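Local coordinates for protein PKS (Streptomyces albus, PDB 4OQJ) that probably joins acyl chains by carbon-carbon bond formation, acting as a ketosynthase domain of an AT-less polyketide synthase in oxazolomycin biosynthesis, at residues D22-G27 / K266-A271; T191-S196 / V369-T374; A286-G291 / G440-V445; A476-T481 / Y512-V517; A482-A487 / P693-P698. All coordinates share one frame; numbering follows the deposited sequence.

Contact 1: D22-G27 / K266-A271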
# COMPACT_ATOMS: atom_id res chain seq x y z
N ASP A 22 -19.53 5.12 4.55
CA ASP A 22 -19.90 4.61 3.23
C ASP A 22 -19.12 5.35 2.16
O ASP A 22 -19.00 6.58 2.21
CB ASP A 22 -21.41 4.75 2.98
CG ASP A 22 -22.24 3.72 3.75
OD1 ASP A 22 -21.67 2.76 4.32
OD2 ASP A 22 -23.47 3.89 3.78
N ILE A 23 -18.60 4.60 1.19
CA ILE A 23 -17.83 5.17 0.08
C ILE A 23 -18.57 5.02 -1.24
O ILE A 23 -18.91 3.91 -1.64
CB ILE A 23 -16.45 4.48 -0.08
CG1 ILE A 23 -15.60 4.57 1.20
CG2 ILE A 23 -15.68 5.07 -1.25
CD1 ILE A 23 -15.26 5.95 1.65
N ALA A 24 -18.80 6.13 -1.94
CA ALA A 24 -19.39 6.07 -3.27
C ALA A 24 -18.38 5.71 -4.34
O ALA A 24 -17.24 6.18 -4.32
CB ALA A 24 -20.03 7.40 -3.61
N VAL A 25 -18.79 4.86 -5.28
CA VAL A 25 -18.08 4.70 -6.54
C VAL A 25 -18.65 5.71 -7.51
O VAL A 25 -19.80 5.57 -7.93
CB VAL A 25 -18.23 3.29 -7.10
CG1 VAL A 25 -17.46 3.15 -8.39
CG2 VAL A 25 -17.74 2.27 -6.07
N ILE A 26 -17.88 6.74 -7.87
CA ILE A 26 -18.43 7.82 -8.68
C ILE A 26 -17.96 7.78 -10.11
O ILE A 26 -18.41 8.57 -10.93
CB ILE A 26 -18.09 9.19 -8.11
CG1 ILE A 26 -16.57 9.42 -8.05
CG2 ILE A 26 -18.74 9.36 -6.73
CD1 ILE A 26 -16.22 10.87 -7.72
N GLY A 27 -17.08 6.84 -10.43
CA GLY A 27 -16.64 6.65 -11.79
C GLY A 27 -15.89 5.33 -11.89
O GLY A 27 -15.51 4.77 -10.87
N LYS A 266 -15.10 8.16 -3.43
CA LYS A 266 -15.35 9.40 -2.69
C LYS A 266 -16.32 9.08 -1.56
O LYS A 266 -17.17 8.21 -1.72
CB LYS A 266 -15.96 10.46 -3.62
CG LYS A 266 -16.21 11.82 -2.97
CD LYS A 266 -17.02 12.74 -3.89
CE LYS A 266 -16.28 13.99 -4.26
NZ LYS A 266 -17.09 14.96 -5.07
N ARG A 267 -16.21 9.77 -0.43
CA ARG A 267 -17.18 9.54 0.64
C ARG A 267 -18.56 9.71 0.07
O ARG A 267 -18.79 10.61 -0.72
CB ARG A 267 -17.02 10.51 1.79
CG ARG A 267 -15.78 10.37 2.60
CD ARG A 267 -15.90 11.28 3.79
NE ARG A 267 -14.68 11.36 4.57
CZ ARG A 267 -14.55 10.88 5.81
NH1 ARG A 267 -15.56 10.28 6.44
NH2 ARG A 267 -13.38 11.02 6.42
N LEU A 268 -19.48 8.84 0.45
CA LEU A 268 -20.83 8.90 -0.11
C LEU A 268 -21.50 10.23 0.20
O LEU A 268 -22.14 10.81 -0.67
CB LEU A 268 -21.70 7.76 0.42
CG LEU A 268 -23.16 7.81 -0.03
CD1 LEU A 268 -23.26 7.80 -1.55
CD2 LEU A 268 -23.95 6.62 0.57
N SER A 269 -21.35 10.71 1.43
CA SER A 269 -21.97 11.99 1.80
C SER A 269 -21.45 13.11 0.91
O SER A 269 -22.24 13.93 0.46
CB SER A 269 -21.73 12.33 3.26
OG SER A 269 -20.35 12.45 3.53
N ASP A 270 -20.14 13.14 0.65
CA ASP A 270 -19.57 14.17 -0.24
C ASP A 270 -20.11 14.04 -1.65
O ASP A 270 -20.44 15.04 -2.30
CB ASP A 270 -18.04 14.09 -0.28
CG ASP A 270 -17.38 14.44 1.04
OD1 ASP A 270 -18.04 15.08 1.88
OD2 ASP A 270 -16.19 14.08 1.23
N ALA A 271 -20.18 12.81 -2.15
CA ALA A 271 -20.62 12.56 -3.51
C ALA A 271 -22.03 13.10 -3.72
O ALA A 271 -22.32 13.76 -4.72
CB ALA A 271 -20.58 11.06 -3.82
O HOH W 1 -20.45 8.86 3.67
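Ile23 and Arg267 form an antiparallel non-hydrogen-bonded pair, Ala24 and Lys266 form the hydrogen-bonded pair beside it, and the ladder ends where segment 266-271 turns into a helix. At the Ala24-Lys266 rung the two bonds differ: Ala24 N meets Lys266 O at 2.7 Å almost head-on to the carbonyl, but bent at the hydrogen (136°), whereas Lys266 N reaches Ala24 O at 3.0 Å within its carbonyl plane. Beyond Arg267, the N-cap residue, Leu268 N donates to Asp22 O at 2.9 Å along a nearly straight line (169°). A water that accepts from Ser269 N lies within hydrogen-bonding distance of the same oxygen and may add a second, indirect link to the start of the helix.

The side chains under the helix are small or branched. Ala271 CB rests on Ala24 CB at 3.7 Å and on Ile26 CG2 at 3.8 Å. Leu268, with CG anti to its backbone N (chi1 176°), spreads its two methyls along one flank of the strand: CD1 lies 3.9 Å from Ala24 CB while CD2 approaches Asp22 CB. Only the near part of Lys266 joins this packing, its CB facing Ile26 CD1; the amine runs off to salt bridges with Asp274 and Asp276. Ile23 diverges and packs on helix 195-209 through Leu207 and Leu208. The arrangement is a strand-to-helix transition in the central mixed sheet of the thiolase-type ketosynthase fold.

Contact 2: T191-S196 / V369-T374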
# COMPACT_ATOMS: atom_id res chain seq x y z
N THR A 191 -0.17 -7.40 -4.17
CA THR A 191 -0.38 -8.62 -3.39
C THR A 191 -0.79 -9.75 -4.32
O THR A 191 -1.63 -10.58 -3.98
CB THR A 191 -1.47 -8.42 -2.30
OG1 THR A 191 -2.71 -8.07 -2.92
CG2 THR A 191 -1.07 -7.29 -1.34
N ALA A 192 -0.20 -9.77 -5.51
CA ALA A 192 -0.55 -10.76 -6.53
C ALA A 192 -2.05 -10.73 -6.87
O ALA A 192 -2.59 -9.66 -7.12
CB ALA A 192 -0.10 -12.17 -6.07
N CYS A 193 -2.72 -11.88 -6.92
CA CYS A 193 -4.09 -11.97 -7.46
C CYS A 193 -5.12 -11.13 -6.72
O CYS A 193 -6.18 -10.84 -7.27
CB CYS A 193 -4.59 -13.44 -7.44
SG CYS A 193 -3.32 -14.66 -7.57
N SER A 194 -4.82 -10.72 -5.49
CA SER A 194 -5.74 -9.89 -4.72
C SER A 194 -5.45 -8.40 -4.78
O SER A 194 -6.17 -7.59 -4.17
CB SER A 194 -5.74 -10.35 -3.26
OG SER A 194 -4.44 -10.33 -2.73
N THR A 195 -4.41 -8.02 -5.54
CA THR A 195 -3.98 -6.63 -5.64
C THR A 195 -5.12 -5.62 -5.80
O THR A 195 -5.14 -4.59 -5.14
CB THR A 195 -3.01 -6.44 -6.83
OG1 THR A 195 -1.79 -7.15 -6.56
CG2 THR A 195 -2.72 -4.98 -7.09
N SER A 196 -6.08 -5.92 -6.69
CA SER A 196 -7.15 -4.97 -6.97
C SER A 196 -7.94 -4.56 -5.76
O SER A 196 -8.21 -3.37 -5.57
CB SER A 196 -8.14 -5.55 -8.00
OG SER A 196 -7.59 -5.58 -9.30
N VAL A 369 -14.04 -13.98 -18.72
CA VAL A 369 -12.84 -13.34 -19.25
C VAL A 369 -11.53 -13.97 -18.78
O VAL A 369 -10.45 -13.47 -19.12
CB VAL A 369 -12.79 -11.82 -18.88
CG1 VAL A 369 -14.00 -11.09 -19.45
CG2 VAL A 369 -12.70 -11.61 -17.36
N GLY A 370 -11.62 -15.06 -18.03
CA GLY A 370 -10.46 -15.67 -17.41
C GLY A 370 -9.96 -14.93 -16.17
O GLY A 370 -10.61 -14.04 -15.65
N HIS A 371 -8.77 -15.32 -15.74
CA HIS A 371 -8.15 -14.88 -14.52
C HIS A 371 -7.20 -13.73 -14.84
O HIS A 371 -6.12 -13.96 -15.36
CB HIS A 371 -7.40 -16.07 -13.87
CG HIS A 371 -6.90 -15.80 -12.49
ND1 HIS A 371 -6.63 -14.54 -12.02
CD2 HIS A 371 -6.62 -16.65 -11.47
CE1 HIS A 371 -6.21 -14.61 -10.77
NE2 HIS A 371 -6.19 -15.88 -10.41
N LEU A 372 -7.61 -12.50 -14.51
CA LEU A 372 -6.82 -11.31 -14.86
C LEU A 372 -5.71 -11.00 -13.86
O LEU A 372 -5.15 -9.90 -13.85
CB LEU A 372 -7.75 -10.10 -15.00
CG LEU A 372 -8.29 -9.83 -16.41
CD1 LEU A 372 -8.82 -11.06 -17.04
CD2 LEU A 372 -9.38 -8.76 -16.40
N ASP A 373 -5.39 -11.97 -13.02
CA ASP A 373 -4.20 -11.89 -12.19
C ASP A 373 -4.26 -10.63 -11.29
O ASP A 373 -5.19 -10.50 -10.51
CB ASP A 373 -2.96 -11.90 -13.08
CG ASP A 373 -1.69 -12.18 -12.33
OD1 ASP A 373 -1.48 -13.35 -11.96
OD2 ASP A 373 -0.90 -11.23 -12.12
N THR A 374 -3.32 -9.70 -11.42
CA THR A 374 -3.34 -8.47 -10.61
C THR A 374 -4.66 -7.72 -10.73
O THR A 374 -5.13 -7.10 -9.77
CB THR A 374 -2.18 -7.54 -11.05
OG1 THR A 374 -1.01 -8.33 -11.32
CG2 THR A 374 -1.86 -6.51 -9.98
O HOH W 2 -6.88 -8.53 -8.08
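Cys193 meets the edge of the His371 ring in what is recognisably the ketosynthase active-site region: the cysteine lies in a TACSTS sequence and the histidine in a VGHLDT loop, consistent with the nucleophile and one of the two histidines of this family. The Cys193 side chain has an unusual first torsion (chi1 -29°), short of a staggered position. Its CB lies at the edge of the imidazole, in the ring plane, 3.9 Å from His371 CE1, while the sulfur sits obliquely, 5.1 Å from the ring centroid. His371 extends towards it because CG stands opposite the backbone N (chi1 -171°). The ring's rotation is steadied by its own loop: Asp373 N donates to His371 ND1 at 3.0 Å from 25° out of the ring plane. NE2 is hydrogen-bonded to a glycerol, probably from the crystallisation liquor, which may mark the pocket.

Asp170 of the second subunit is hydrogen-bonded to Ala192 N, so the dimer partner also borders this turn. Thr374 O collects several donors. A water donates to it at 2.8 Å, Ser196 N makes a weak bond, and Ser196 OG donates at 2.9 Å in the carbonyl plane of Thr374, on a lone pair.

Contact 3: A286-G291 / G440-V445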
# COMPACT_ATOMS: atom_id res chain seq x y z
N ALA A 286 -12.24 -5.61 3.92
CA ALA A 286 -11.33 -6.24 4.86
C ALA A 286 -10.21 -6.92 4.10
O ALA A 286 -10.40 -7.38 2.98
CB ALA A 286 -12.07 -7.24 5.75
N VAL A 287 -9.03 -6.93 4.72
CA VAL A 287 -7.86 -7.59 4.18
C VAL A 287 -7.17 -8.33 5.31
O VAL A 287 -7.04 -7.79 6.41
CB VAL A 287 -6.87 -6.59 3.53
CG1 VAL A 287 -5.59 -7.31 3.07
CG2 VAL A 287 -7.52 -5.85 2.40
N ASN A 288 -6.75 -9.57 5.06
CA ASN A 288 -5.95 -10.30 6.02
C ASN A 288 -4.93 -11.16 5.27
O ASN A 288 -4.80 -11.07 4.04
CB ASN A 288 -6.85 -11.14 6.94
CG ASN A 288 -7.48 -12.34 6.25
OD1 ASN A 288 -7.12 -12.68 5.13
ND2 ASN A 288 -8.42 -13.01 6.92
N ASN A 289 -4.16 -11.94 6.01
CA ASN A 289 -3.29 -12.93 5.39
C ASN A 289 -3.47 -14.26 6.10
O ASN A 289 -3.73 -14.29 7.32
CB ASN A 289 -1.82 -12.50 5.42
CG ASN A 289 -0.92 -13.42 4.61
OD1 ASN A 289 -0.52 -14.50 5.08
ND2 ASN A 289 -0.60 -13.01 3.40
N ASP A 290 -3.33 -15.35 5.36
CA ASP A 290 -3.44 -16.70 5.92
C ASP A 290 -2.43 -16.99 7.02
O ASP A 290 -2.68 -17.81 7.92
CB ASP A 290 -3.26 -17.74 4.82
CG ASP A 290 -4.37 -17.71 3.80
OD1 ASP A 290 -5.48 -17.25 4.14
OD2 ASP A 290 -4.13 -18.15 2.66
N GLY A 291 -1.27 -16.34 6.94
CA GLY A 291 -0.20 -16.65 7.87
C GLY A 291 0.34 -18.04 7.55
O GLY A 291 0.32 -18.46 6.39
N GLY A 440 -1.25 -15.54 0.01
CA GLY A 440 -2.22 -15.64 1.08
C GLY A 440 -2.85 -14.36 1.58
O GLY A 440 -3.51 -14.38 2.61
N THR A 441 -2.68 -13.24 0.87
CA THR A 441 -3.37 -12.03 1.28
C THR A 441 -4.76 -12.05 0.65
O THR A 441 -4.90 -12.12 -0.57
CB THR A 441 -2.59 -10.76 0.92
OG1 THR A 441 -1.51 -10.63 1.84
CG2 THR A 441 -3.48 -9.51 1.03
N ASN A 442 -5.77 -12.01 1.52
CA ASN A 442 -7.17 -12.12 1.15
C ASN A 442 -7.89 -10.80 1.30
O ASN A 442 -7.60 -10.05 2.21
CB ASN A 442 -7.88 -13.14 2.03
CG ASN A 442 -7.15 -14.46 2.07
OD1 ASN A 442 -6.85 -15.03 1.04
ND2 ASN A 442 -6.86 -14.96 3.29
N ALA A 443 -8.85 -10.54 0.42
CA ALA A 443 -9.65 -9.34 0.48
C ALA A 443 -11.11 -9.65 0.18
O ALA A 443 -11.41 -10.56 -0.61
CB ALA A 443 -9.13 -8.31 -0.48
N HIS A 444 -12.02 -8.93 0.83
CA HIS A 444 -13.45 -9.03 0.55
C HIS A 444 -14.06 -7.65 0.72
O HIS A 444 -13.74 -6.92 1.66
CB HIS A 444 -14.12 -10.05 1.48
CG HIS A 444 -15.53 -10.39 1.11
ND1 HIS A 444 -15.85 -11.33 0.16
CD2 HIS A 444 -16.71 -9.92 1.59
CE1 HIS A 444 -17.17 -11.45 0.08
NE2 HIS A 444 -17.72 -10.61 0.95
N VAL A 445 -14.92 -7.28 -0.22
CA VAL A 445 -15.53 -5.96 -0.28
C VAL A 445 -17.06 -6.11 -0.31
O VAL A 445 -17.60 -6.96 -1.04
CB VAL A 445 -15.03 -5.20 -1.52
CG1 VAL A 445 -15.78 -3.88 -1.73
CG2 VAL A 445 -13.55 -4.98 -1.41
O HOH W 3 -5.91 -17.49 0.83
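Neighbouring antiparallel strands of the thiolase-fold sheet, at the dimer interface, meet through Ala286-Asn289 and Thr441-His444, the axes of these short strand segments approaching to 4.5 Å. Ala286-His444 and Asn288-Asn442 are hydrogen-bonded pairs; Val287-Ala443 and Asn289-Thr441 alternate with them. A last backbone bond, Asp290 N to Gly440 O at 2.9 Å, continues the pairing into the loops.

On the face carrying Asn288 and Asn442, the Asn442 amide nitrogen uses both its hydrogens. One bond goes to Asn288 OD1 at 2.9 Å, with the two amide planes turned 71° against each other. The second goes to Asp290 OD1 at 2.8 Å: the carboxylate oxygen lies in the amide plane of Asn442 but is itself met from above the carboxylate plane, 44° out. Asn288 can reach across because its CG sits between backbone N and carbonyl carbon (chi1 72°). A water donates to both Asn442 OD1 and Asp290 OD2, closing a ring of polar contacts, and OD2 is further salt-bridged to Lys294, a potassium ligand.

The other face carries Val287, Ala443, Asn289 and Thr441. Here Asn289 ND2 donates to Thr441 OG1 at 3.0 Å, the hydroxyl oxygen lying in the amide plane, while Asn289 OD1 accepts from Gly291 N at 2.7 Å in an Asx turn. Thr441 OG1 also bonds Ser186 O of the second subunit. The Val287 and Thr441 side chains pass obliquely, CG1 of Val287 lying 3.7 Å from CG2 of Thr441. Helix 302-316 packs on the Asn288 face and helix 195-209 on that of Val287, the layering of sheet between helices typical of thiolase-fold ketosynthases.

Contact 4: A476-T481 / Y512-V517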
# COMPACT_ATOMS: atom_id res chain seq x y z
N ALA A 476 -9.14 13.40 -33.26
CA ALA A 476 -9.73 13.07 -31.96
C ALA A 476 -10.98 13.91 -31.69
O ALA A 476 -11.98 13.40 -31.17
CB ALA A 476 -8.70 13.26 -30.84
N LEU A 477 -10.93 15.19 -32.06
CA LEU A 477 -12.07 16.09 -31.86
C LEU A 477 -13.28 15.62 -32.66
O LEU A 477 -14.40 15.55 -32.14
CB LEU A 477 -11.69 17.53 -32.25
CG LEU A 477 -12.75 18.61 -32.03
CD1 LEU A 477 -13.05 18.77 -30.56
CD2 LEU A 477 -12.29 19.93 -32.65
N ASP A 478 -13.06 15.25 -33.92
CA ASP A 478 -14.14 14.71 -34.75
C ASP A 478 -14.73 13.43 -34.15
O ASP A 478 -15.96 13.29 -34.08
CB ASP A 478 -13.66 14.46 -36.18
CG ASP A 478 -13.49 15.75 -36.98
OD1 ASP A 478 -14.08 16.78 -36.58
OD2 ASP A 478 -12.76 15.73 -37.99
N THR A 479 -13.87 12.51 -33.72
CA THR A 479 -14.35 11.27 -33.13
C THR A 479 -15.13 11.55 -31.86
O THR A 479 -16.18 10.95 -31.64
CB THR A 479 -13.18 10.29 -32.80
OG1 THR A 479 -12.44 9.99 -33.99
CG2 THR A 479 -13.70 9.00 -32.20
N ALA A 480 -14.60 12.43 -31.01
CA ALA A 480 -15.28 12.77 -29.77
C ALA A 480 -16.64 13.40 -30.05
O ALA A 480 -17.62 13.13 -29.32
CB ALA A 480 -14.42 13.72 -28.93
N THR A 481 -16.71 14.23 -31.08
CA THR A 481 -17.97 14.84 -31.51
C THR A 481 -18.99 13.77 -31.95
O THR A 481 -20.15 13.78 -31.53
CB THR A 481 -17.74 15.83 -32.64
OG1 THR A 481 -16.80 16.83 -32.21
CG2 THR A 481 -19.07 16.52 -33.06
N TYR A 512 -7.54 21.74 -29.70
CA TYR A 512 -8.51 21.72 -30.79
C TYR A 512 -9.90 21.69 -30.19
O TYR A 512 -10.27 20.74 -29.50
CB TYR A 512 -8.26 20.52 -31.71
CG TYR A 512 -6.90 20.65 -32.36
CD1 TYR A 512 -5.77 20.15 -31.73
CD2 TYR A 512 -6.75 21.32 -33.56
CE1 TYR A 512 -4.52 20.29 -32.30
CE2 TYR A 512 -5.51 21.46 -34.15
CZ TYR A 512 -4.40 20.96 -33.51
OH TYR A 512 -3.16 21.09 -34.08
N ARG A 513 -10.67 22.74 -30.44
CA ARG A 513 -11.90 22.98 -29.70
C ARG A 513 -13.13 23.09 -30.58
O ARG A 513 -13.06 23.47 -31.76
CB ARG A 513 -11.75 24.25 -28.87
CG ARG A 513 -10.58 24.18 -27.90
CD ARG A 513 -10.54 25.37 -26.95
NE ARG A 513 -9.41 25.28 -26.04
CZ ARG A 513 -9.09 26.21 -25.13
NH1 ARG A 513 -9.81 27.32 -25.01
NH2 ARG A 513 -8.05 26.03 -24.33
N ARG A 514 -14.27 22.77 -29.98
CA ARG A 514 -15.55 22.83 -30.67
C ARG A 514 -16.62 23.20 -29.68
O ARG A 514 -16.54 22.85 -28.50
CB ARG A 514 -15.88 21.49 -31.33
CG ARG A 514 -17.17 21.50 -32.16
CD ARG A 514 -17.20 20.29 -33.06
NE ARG A 514 -16.36 20.49 -34.23
CZ ARG A 514 -15.73 19.52 -34.89
NH1 ARG A 514 -15.83 18.26 -34.49
NH2 ARG A 514 -14.99 19.81 -35.96
N ALA A 515 -17.62 23.94 -30.14
CA ALA A 515 -18.73 24.31 -29.26
C ALA A 515 -20.02 24.51 -30.03
O ALA A 515 -20.03 24.81 -31.22
CB ALA A 515 -18.38 25.56 -28.47
N LEU A 516 -21.11 24.35 -29.30
CA LEU A 516 -22.44 24.38 -29.89
C LEU A 516 -23.43 24.86 -28.85
O LEU A 516 -23.44 24.36 -27.73
CB LEU A 516 -22.85 22.99 -30.37
CG LEU A 516 -24.33 22.83 -30.71
CD1 LEU A 516 -24.62 23.58 -31.99
CD2 LEU A 516 -24.72 21.37 -30.82
N VAL A 517 -24.27 25.82 -29.22
CA VAL A 517 -25.38 26.21 -28.36
C VAL A 517 -26.59 25.35 -28.74
O VAL A 517 -27.02 25.37 -29.89
CB VAL A 517 -25.74 27.71 -28.52
CG1 VAL A 517 -26.90 28.07 -27.61
CG2 VAL A 517 -24.53 28.60 -28.23
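Arg514 reaches from its strand to the helix and grips Asp478 with both terminal nitrogens, end-on and on a single oxygen: NH1 to Asp478 OD1 is 3.1 Å and NH2 to the same OD1 is 3.2 Å. The carboxylate and guanidinium planes are nearly coplanar (7° apart), so the salt bridge is flat. NH1 also donates to Thr481 OG1 at 2.9 Å, one helical turn away, again at the guanidinium edge. That hydroxyl passes its own hydrogen to Leu477 O at 2.7 Å, coming from the carbonyl face opposite to Thr481 N. A bend at chi3 (-79°) turns the end of Arg514 towards the helix, and NE is held by Thr538 on the neighbouring strand, which fixes the group at a third corner.

Leu477 supplies the apolar side. Its CD2 lies over the centre of the guanidinium, 4.1 Å above the plane, and also 4.2 Å from Tyr512 CB, while CD1 touches Tyr512 O. Helix and strand run roughly in the same direction, 30° apart with 9.0 Å between axes. This is a helix laid on a three-stranded antiparallel sheet, consistent with the small alpha/beta linker domain that follows the ketosynthase in modular synthases.

Contact 5: A482-A487 / P693-P698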
# COMPACT_ATOMS: atom_id res chain seq x y z
N ALA A 482 -18.54 12.84 -32.79
CA ALA A 482 -19.40 11.73 -33.21
C ALA A 482 -19.84 10.88 -32.01
O ALA A 482 -21.02 10.54 -31.90
CB ALA A 482 -18.68 10.87 -34.23
N ASP A 483 -18.91 10.56 -31.12
CA ASP A 483 -19.24 9.79 -29.91
C ASP A 483 -20.30 10.48 -29.06
O ASP A 483 -21.21 9.83 -28.54
CB ASP A 483 -17.99 9.57 -29.03
CG ASP A 483 -16.99 8.58 -29.64
OD1 ASP A 483 -17.35 7.84 -30.58
OD2 ASP A 483 -15.83 8.55 -29.15
N LEU A 484 -20.15 11.79 -28.84
CA LEU A 484 -21.10 12.52 -28.01
C LEU A 484 -22.46 12.55 -28.70
O LEU A 484 -23.49 12.36 -28.06
CB LEU A 484 -20.63 13.96 -27.75
CG LEU A 484 -21.60 14.78 -26.88
CD1 LEU A 484 -21.75 14.15 -25.50
CD2 LEU A 484 -21.15 16.23 -26.75
N ALA A 485 -22.44 12.80 -30.00
CA ALA A 485 -23.66 12.79 -30.81
C ALA A 485 -24.40 11.48 -30.63
O ALA A 485 -25.60 11.47 -30.33
CB ALA A 485 -23.34 13.00 -32.26
N ARG A 486 -23.66 10.39 -30.78
CA ARG A 486 -24.20 9.05 -30.64
C ARG A 486 -24.76 8.84 -29.25
O ARG A 486 -25.86 8.33 -29.09
CB ARG A 486 -23.12 8.00 -30.94
CG ARG A 486 -23.62 6.55 -31.01
CD ARG A 486 -22.51 5.57 -31.42
NE ARG A 486 -21.67 6.09 -32.51
CZ ARG A 486 -20.41 6.48 -32.38
NH1 ARG A 486 -19.78 6.42 -31.20
NH2 ARG A 486 -19.75 6.95 -33.44
N ALA A 487 -24.01 9.23 -28.23
CA ALA A 487 -24.47 9.02 -26.86
C ALA A 487 -25.74 9.84 -26.60
O ALA A 487 -26.63 9.44 -25.84
CB ALA A 487 -23.37 9.39 -25.86
N PRO A 693 -22.06 10.18 -16.58
CA PRO A 693 -21.21 9.46 -17.53
C PRO A 693 -21.43 9.87 -18.98
O PRO A 693 -22.55 9.82 -19.47
CB PRO A 693 -21.62 7.99 -17.33
CG PRO A 693 -22.23 7.94 -15.99
CD PRO A 693 -22.91 9.26 -15.81
N LEU A 694 -20.36 10.29 -19.66
CA LEU A 694 -20.40 10.59 -21.08
C LEU A 694 -19.23 9.86 -21.73
O LEU A 694 -18.39 9.33 -21.01
CB LEU A 694 -20.30 12.09 -21.33
CG LEU A 694 -21.42 12.94 -20.74
CD1 LEU A 694 -21.05 14.40 -20.81
CD2 LEU A 694 -22.71 12.70 -21.49
N PRO A 695 -19.18 9.80 -23.07
CA PRO A 695 -18.08 9.02 -23.66
C PRO A 695 -16.73 9.59 -23.26
O PRO A 695 -16.63 10.77 -22.95
CB PRO A 695 -18.31 9.16 -25.16
CG PRO A 695 -19.81 9.38 -25.29
CD PRO A 695 -20.17 10.22 -24.09
N THR A 696 -15.71 8.72 -23.26
CA THR A 696 -14.38 9.07 -22.79
C THR A 696 -13.47 9.34 -23.99
O THR A 696 -13.88 9.15 -25.14
CB THR A 696 -13.82 7.96 -21.88
OG1 THR A 696 -13.94 6.67 -22.52
CG2 THR A 696 -14.63 7.93 -20.61
N TYR A 697 -12.27 9.84 -23.73
CA TYR A 697 -11.39 10.37 -24.77
C TYR A 697 -11.02 9.33 -25.84
O TYR A 697 -10.74 8.17 -25.51
CB TYR A 697 -10.11 10.93 -24.13
CG TYR A 697 -9.28 11.75 -25.10
CD1 TYR A 697 -9.52 13.10 -25.28
CD2 TYR A 697 -8.28 11.15 -25.87
CE1 TYR A 697 -8.78 13.85 -26.18
CE2 TYR A 697 -7.53 11.90 -26.78
CZ TYR A 697 -7.79 13.26 -26.92
OH TYR A 697 -7.06 14.02 -27.83
N PRO A 698 -11.03 9.73 -27.13
CA PRO A 698 -10.65 8.79 -28.19
C PRO A 698 -9.13 8.76 -28.40
O PRO A 698 -8.60 9.34 -29.35
CB PRO A 698 -11.38 9.34 -29.41
CG PRO A 698 -11.44 10.81 -29.17
CD PRO A 698 -11.58 10.98 -27.67
O HOH W 4 -15.41 10.52 -26.96
O HOH W 5 -13.99 7.05 -26.94
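Pro695 makes the main apolar contact, laying its ring against one side of the helix. Its CG touches Ala487 CB at 3.6 Å, and CD is almost equally close to that methyl. One turn earlier, Pro695 CB meets Asp483 CB at 3.9 Å, while CG also lies 3.6 Å from the backbone oxygen Asp483 O. The ring thus lies across residues i and i+4 of a single helical face. Leu484 contributes more loosely, its CD1 standing 4.4 Å from Leu694 CD2.

The polar contact is carried by water, with no direct hydrogen bond between the segments. Two waters each donate to both Asp483 OD2 and Thr696 O; the distances to Thr696 O are 2.7 and 2.8 Å, and the pair forms a double bridge from carboxylate to carbonyl.

Charge on the helix itself orients the carboxylate. Arg486 NH1 holds Asp483 OD1 at 2.9 Å, approaching on the anti side but tilted 27° out of the carboxylate plane, so one oxygen serves the arginine and the other the waters.

Residues 694-698 read LPTYP, as in the linker that returns towards the ketosynthase in relatives with an acyltransferase. Here the segment threads between helix 474-490 and helix 105-121, on which Thr696 and Tyr697 pack; Leu694 meanwhile reaches helix 496-505, and Tyr697 OH bonds Asn472 N, just after strand 465-471.

The five contacts fall into two groups. Contacts 1 and 3 lie on one mixed sheet, where strands 23-31 and 280-289 are neighbours, with centres 24 Å apart; contact 1 closes before contact 3 opens. Contact 2 alternates with both along the chain and touches contact 3 through Ser194 OG and Thr441 O; these two also meet the second subunit, so the probable active-site region borders the dimer interface. Contacts 4 and 5 follow all three, their segments alternating; they share helix 474-490, centres 10 Å apart, and contact 4 lies about 46 Å from contact 3, centre to centre. Contact 5 brings a late segment back to about 6 Å from contact 1 at the nearest atoms, without touching it.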